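PDB 3QNK: putative lipoprotein from Bacteroides fragilis, which probably binds glycans at the outer membrane and hands them to a partner transporter, as other SusD-family lipoproteins do. Local coordinates for residues 269-274 / 351-356; 39-42 / 47-50. All blocks are in the same frame, centred on the assembly; numbering follows the deposited sequence.

Contact 1 of 2, residues 269-274 / 351-356; sequences RGWGGL and KGDGSL
Trp271 offers the benzo edge of its indole to the carboxylate of Asp353, with CE3 3.3 Å from Asp353 OD2 and the neighbouring CZ3 slightly farther from the same oxygen. The indole and the carboxylate extend in the same direction, next to each other, while their planes stand almost perpendicular, 88° apart. Asp353 CG is beside its backbone N, chi1 -50°, which turns OD2 to the indole rim. Asp353 CB also lies 3.5 Å from Trp271 O. Gly272 adopts a positive phi, a conformation easy for glycine, and its CA lies 3.6 Å from Asp353 O, so the carbonyl sits directly against its backbone. Asp353 follows Gly352 at the corner of a type II turn closed by Gly354 N on Lys351 O, and its backbone O is bonded to Thr260 OG1. Gln50 NE2 reaches both Asp353 OD1 and Trp271 O, bridging the two loops through a third. The carbon-bound hydrogens at an indole rim carry slight positive charge, so the edge-on approach to a carboxylate oxygen is probably mildly attractive, whereas the ring face would be less welcoming to an anion.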
ATOM      1  N   ARG B 269       0.454  19.242  20.089  1.00 61.72           N
ATOM      2  CA  ARG B 269       0.782  18.678  18.789  1.00 61.61           C
ATOM      3  C   ARG B 269       1.054  17.166  18.872  1.00 66.87           C
ATOM      4  O   ARG B 269       0.719  16.456  17.926  1.00 68.41           O
ATOM      5  CB  ARG B 269       1.990  19.414  18.176  1.00 63.79           C
ATOM      6  CG  ARG B 269       2.094  19.281  16.659  1.00 68.00           C
ATOM      7  CD  ARG B 269       2.011  20.620  15.984  1.00 73.69           C
ATOM      8  NE  ARG B 269       1.698  20.467  14.564  1.00 83.25           N
ATOM      9  CZ  ARG B 269       2.576  20.586  13.574  1.00 98.27           C
ATOM     10  NH1 ARG B 269       3.844  20.875  13.831  1.00 85.15           N
ATOM     11  NH2 ARG B 269       2.192  20.419  12.318  1.00 88.93           N
ATOM     12  N   GLY B 270       1.617  16.692  19.990  1.00 63.71           N
ATOM     13  CA  GLY B 270       1.916  15.272  20.218  1.00 62.49           C
ATOM     14  C   GLY B 270       0.694  14.359  20.282  1.00 66.49           C
ATOM     15  O   GLY B 270      -0.435  14.837  20.471  1.00 66.91           O
ATOM     16  N   TRP B 271       0.907  13.033  20.088  1.00 62.50           N
ATOM     17  CA  TRP B 271      -0.148  12.017  20.123  1.00 62.57           C
ATOM     18  C   TRP B 271       0.062  11.002  21.260  1.00 61.89           C
ATOM     19  O   TRP B 271      -0.714  10.062  21.396  1.00 62.31           O
ATOM     20  CB  TRP B 271      -0.292  11.273  18.768  1.00 62.98           C
ATOM     21  CG  TRP B 271      -0.426  12.154  17.558  1.00 66.98           C
ATOM     22  CD1 TRP B 271       0.503  12.340  16.575  1.00 70.67           C
ATOM     23  CD2 TRP B 271      -1.533  12.997  17.226  1.00 69.22           C
ATOM     24  NE1 TRP B 271       0.048  13.261  15.654  1.00 72.21           N
ATOM     25  CE2 TRP B 271      -1.201  13.682  16.028  1.00 75.01           C
ATOM     26  CE3 TRP B 271      -2.768  13.274  17.844  1.00 72.05           C
ATOM     27  CZ2 TRP B 271      -2.070  14.604  15.422  1.00 76.43           C
ATOM     28  CZ3 TRP B 271      -3.632  14.183  17.238  1.00 75.89           C
ATOM     29  CH2 TRP B 271      -3.287  14.826  16.035  1.00 77.65           C
ATOM     30  N   GLY B 272       1.056  11.211  22.098  1.00 56.60           N
ATOM     31  CA  GLY B 272       1.322  10.329  23.236  1.00 55.49           C
ATOM     32  C   GLY B 272       2.096   9.090  22.851  1.00 58.63           C
ATOM     33  O   GLY B 272       3.191   8.866  23.361  1.00 59.82           O
ATOM     34  N   GLY B 273       1.529   8.317  21.921  1.00 53.46           N
ATOM     35  CA  GLY B 273       2.111   7.107  21.371  1.00 51.17           C
ATOM     36  C   GLY B 273       2.373   6.065  22.411  1.00 55.01           C
ATOM     37  O   GLY B 273       1.463   5.705  23.158  1.00 56.57           O
ATOM     38  N   LEU B 274       3.623   5.604  22.488  1.00 50.04           N
ATOM     39  CA  LEU B 274       4.050   4.563  23.428  1.00 48.37           C
ATOM     40  C   LEU B 274       3.777   4.978  24.865  1.00 55.40           C
ATOM     41  O   LEU B 274       4.011   6.130  25.231  1.00 59.18           O
ATOM     42  CB  LEU B 274       5.550   4.263  23.247  1.00 46.86           C
ATOM     43  CG  LEU B 274       5.980   3.674  21.915  1.00 48.34           C
ATOM     44  CD1 LEU B 274       7.402   4.029  21.614  1.00 48.70           C
ATOM     45  CD2 LEU B 274       5.783   2.209  21.886  1.00 44.71           C
ATOM     46  N   LYS B 351      -7.831  12.448  29.171  1.00 57.05           N
ATOM     47  CA  LYS B 351      -7.761  13.325  28.019  1.00 57.06           C
ATOM     48  C   LYS B 351      -7.346  12.513  26.786  1.00 62.41           C
ATOM     49  O   LYS B 351      -6.598  11.535  26.900  1.00 61.58           O
ATOM     50  CB  LYS B 351      -6.790  14.495  28.255  1.00 58.71           C
ATOM     51  CG  LYS B 351      -7.095  15.392  29.440  1.00 50.97           C
ATOM     52  CD  LYS B 351      -6.269  16.651  29.347  1.00 56.48           C
ATOM     53  CE  LYS B 351      -6.312  17.455  30.610  1.00 68.68           C
ATOM     54  NZ  LYS B 351      -5.407  18.633  30.512  1.00 87.77           N
ATOM     55  N   GLY B 352      -7.837  12.944  25.622  1.00 59.56           N
ATOM     56  CA  GLY B 352      -7.548  12.322  24.337  1.00 58.06           C
ATOM     57  C   GLY B 352      -6.081  12.401  23.996  1.00 60.20           C
ATOM     58  O   GLY B 352      -5.489  13.473  24.071  1.00 60.78           O
ATOM     59  N   ASP B 353      -5.478  11.252  23.680  1.00 55.44           N
ATOM     60  CA  ASP B 353      -4.061  11.079  23.340  1.00 54.49           C
ATOM     61  C   ASP B 353      -3.115  11.376  24.550  1.00 57.25           C
ATOM     62  O   ASP B 353      -1.903  11.482  24.376  1.00 57.96           O
ATOM     63  CB  ASP B 353      -3.659  11.877  22.082  1.00 57.02           C
ATOM     64  CG  ASP B 353      -4.578  11.649  20.908  1.00 72.90           C
ATOM     65  OD1 ASP B 353      -4.899  10.450  20.614  1.00 73.88           O
ATOM     66  OD2 ASP B 353      -4.973  12.653  20.265  1.00 79.41           O
ATOM     67  N   GLY B 354      -3.669  11.449  25.759  1.00 51.38           N
ATOM     68  CA  GLY B 354      -2.874  11.558  26.974  1.00 49.95           C
ATOM     69  C   GLY B 354      -2.399  10.160  27.332  1.00 51.31           C
ATOM     70  O   GLY B 354      -2.990   9.166  26.894  1.00 50.75           O
ATOM     71  N   SER B 355      -1.329  10.043  28.092  1.00 47.29           N
ATOM     72  CA  SER B 355      -0.802   8.708  28.428  1.00 46.11           C
ATOM     73  C   SER B 355      -1.784   7.932  29.352  1.00 53.00           C
ATOM     74  O   SER B 355      -2.271   8.456  30.368  1.00 54.95           O
ATOM     75  CB  SER B 355       0.578   8.820  29.059  1.00 46.39           C
ATOM     76  OG  SER B 355       0.938   7.616  29.705  1.00 54.68           O
ATOM     77  N   LEU B 356      -2.087   6.693  28.964  1.00 46.75           N
ATOM     78  CA  LEU B 356      -2.984   5.838  29.728  1.00 44.67           C
ATOM     79  C   LEU B 356      -2.243   5.136  30.864  1.00 48.61           C
ATOM     80  O   LEU B 356      -2.879   4.698  31.839  1.00 49.64           O
ATOM     81  CB  LEU B 356      -3.644   4.813  28.812  1.00 43.17           C
ATOM     82  CG  LEU B 356      -4.484   5.401  27.676  1.00 46.06           C
ATOM     83  CD1 LEU B 356      -4.826   4.334  26.667  1.00 44.59           C
ATOM     84  CD2 LEU B 356      -5.725   6.148  28.202  1.00 40.66           C
TER

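Contact 2 of 2, residues 39-42 / 47-50; sequences QENR and VSAQ
Asn41 holds its amide against Ser48, with OD1 3.4 Å from Ser48 CB and CG next to the same carbon. The amide is swung beside the backbone N of Asn41, chi1 -75°, from a CB that points toward the 47-50 segment. OD1 also comes within 3.3 Å of Ser48 N, but the angle is too poor for a hydrogen bond. Asparagine suits this buried loop because its short amide has both an acceptor and a donor to place: OD1 takes Ser46 OG, and ND2 makes a weak bond to Gln37 O. Ser48 directs its hydroxyl differently: OG lies anti to the backbone N, chi1 -177°, and accepts from Gln50 N in an ST turn, although the position of that nitrogen is less certain. Within 39-42, Arg42 NE donates to Gln39 OE1 over 3.1 Å, near the guanidinium plane and in the carbonyl plane of the amide. NH2 adds a weak bond to this oxygen and a salt bridge to Asp74, so Arg42 has both Gln39 OE1 and Asp74 as partners. Both segments belong to the loop joining helix 17-29 to helix 55-58; Gln39, Glu40 and Arg42 pack on helix 453-460, and Val47 turns to strand 480-488.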
ATOM      1  N   GLN B  39       4.369  -3.022  17.002  1.00 40.61           N
ATOM      2  CA  GLN B  39       4.890  -4.265  17.603  1.00 38.91           C
ATOM      3  C   GLN B  39       5.260  -4.073  19.091  1.00 44.30           C
ATOM      4  O   GLN B  39       4.981  -4.974  19.880  1.00 43.84           O
ATOM      5  CB  GLN B  39       6.109  -4.794  16.821  1.00 39.31           C
ATOM      6  CG  GLN B  39       5.773  -5.232  15.404  1.00 35.99           C
ATOM      7  CD  GLN B  39       4.922  -6.465  15.377  1.00 45.26           C
ATOM      8  OE1 GLN B  39       3.757  -6.494  15.826  1.00 40.02           O
ATOM      9  NE2 GLN B  39       5.497  -7.498  14.822  1.00 32.26           N
ATOM     10  N   GLU B  40       5.858  -2.899  19.471  1.00 41.69           N
ATOM     11  CA  GLU B  40       6.209  -2.602  20.864  1.00 41.65           C
ATOM     12  C   GLU B  40       4.945  -2.444  21.716  1.00 46.68           C
ATOM     13  O   GLU B  40       4.926  -2.864  22.875  1.00 45.37           O
ATOM     14  CB  GLU B  40       7.083  -1.344  20.972  1.00 43.40           C
ATOM     15  CG  GLU B  40       7.871  -1.273  22.272  1.00 48.88           C
ATOM     16  CD  GLU B  40       9.149  -2.089  22.407  1.00 65.29           C
ATOM     17  OE1 GLU B  40       9.494  -2.875  21.489  1.00 69.23           O
ATOM     18  OE2 GLU B  40       9.801  -1.942  23.467  1.00 46.81           O
ATOM     19  N   ASN B  41       3.877  -1.856  21.114  1.00 42.64           N
ATOM     20  CA  ASN B  41       2.580  -1.655  21.735  1.00 40.53           C
ATOM     21  C   ASN B  41       1.805  -2.977  21.767  1.00 45.27           C
ATOM     22  O   ASN B  41       0.666  -3.031  22.271  1.00 45.82           O
ATOM     23  CB  ASN B  41       1.818  -0.580  20.966  1.00 38.62           C
ATOM     24  CG  ASN B  41       2.304   0.803  21.225  1.00 46.05           C
ATOM     25  OD1 ASN B  41       2.270   1.294  22.355  1.00 41.89           O
ATOM     26  ND2 ASN B  41       2.755   1.477  20.176  1.00 43.58           N
ATOM     27  N   ARG B  42       2.410  -4.043  21.175  1.00 41.70           N
ATOM     28  CA  ARG B  42       1.823  -5.394  21.185  1.00 40.89           C
ATOM     29  C   ARG B  42       2.693  -6.265  22.079  1.00 42.33           C
ATOM     30  O   ARG B  42       2.692  -7.476  21.949  1.00 45.07           O
ATOM     31  CB  ARG B  42       1.603  -5.974  19.759  1.00 39.51           C
ATOM     32  CG  ARG B  42       0.633  -5.092  18.983  1.00 36.38           C
ATOM     33  CD  ARG B  42       0.110  -5.652  17.708  1.00 29.95           C
ATOM     34  NE  ARG B  42       0.961  -5.305  16.581  1.00 43.95           N
ATOM     35  CZ  ARG B  42       0.588  -4.611  15.504  1.00 53.68           C
ATOM     36  NH1 ARG B  42      -0.666  -4.202  15.369  1.00 23.92           N
ATOM     37  NH2 ARG B  42       1.463  -4.347  14.543  1.00 46.24           N
ATOM     38  N   VAL B  47       1.545   0.185  26.546  1.00 42.99           N
ATOM     39  CA  VAL B  47       0.105   0.285  26.312  1.00 42.56           C
ATOM     40  C   VAL B  47      -0.058   1.619  25.573  1.00 48.52           C
ATOM     41  O   VAL B  47       0.198   2.674  26.163  1.00 49.93           O
ATOM     42  CB  VAL B  47      -0.780   0.189  27.593  1.00 46.18           C
ATOM     43  CG1 VAL B  47      -2.254   0.443  27.267  1.00 44.62           C
ATOM     44  CG2 VAL B  47      -0.597  -1.148  28.328  1.00 45.93           C
ATOM     45  N   SER B  48      -0.397   1.574  24.279  1.00 45.34           N
ATOM     46  CA  SER B  48      -0.532   2.781  23.439  1.00 45.93           C
ATOM     47  C   SER B  48      -1.534   3.803  23.986  1.00 51.54           C
ATOM     48  O   SER B  48      -2.606   3.436  24.468  1.00 52.59           O
ATOM     49  CB  SER B  48      -0.960   2.405  22.020  1.00 47.81           C
ATOM     50  OG  SER B  48      -1.048   3.516  21.143  1.00 56.04           O
ATOM     51  N   ALA B  49      -1.205   5.094  23.836  1.00 47.03           N
ATOM     52  CA  ALA B  49      -2.107   6.196  24.152  1.00 46.88           C
ATOM     53  C   ALA B  49      -3.347   6.117  23.223  1.00 48.30           C
ATOM     54  O   ALA B  49      -4.346   6.827  23.461  1.00 49.25           O
ATOM     55  CB  ALA B  49      -1.386   7.522  23.964  1.00 48.33           C
ATOM     56  N   GLN B  50      -3.269   5.226  22.173  1.00 40.40           N
ATOM     57  CA  GLN B  50      -4.328   4.963  21.195  1.00 40.59           C
ATOM     58  C   GLN B  50      -5.012   3.618  21.444  1.00 46.95           C
ATOM     59  O   GLN B  50      -5.729   3.137  20.562  1.00 47.52           O
ATOM     60  CB  GLN B  50      -3.803   5.003  19.756  1.00 41.28           C
ATOM     61  CG  GLN B  50      -3.557   6.400  19.227  1.00 46.11           C
ATOM     62  CD  GLN B  50      -2.325   7.053  19.806  1.00 60.23           C
ATOM     63  OE1 GLN B  50      -1.177   6.520  19.760  1.00 63.64           O
ATOM     64  NE2 GLN B  50      -2.552   8.224  20.375  1.00 38.68           N
TER

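In the fold
Contact 2 is buried, its centre about 13 Å from the centre of the chain, whereas contact 1 lies farther out, at about 20 Å, and is only partly buried. Their own centres are about 11 Å apart, and the loops meet directly: Ala49 N probably bonds Gly273 O at 2.8 Å, while Leu274 CD2 packs on Asn41 ND2 at 3.6 Å. Contact 2 closes a short stretch of one loop upon itself; contact 1 joins segments with 76 residues between them. Near the subunit interface, Arg269 of 269-274 bonds Met138 O of the second subunit. The outer contact sets an aromatic edge beside a charged carboxylate, the inner one a neutral amide beside a serine.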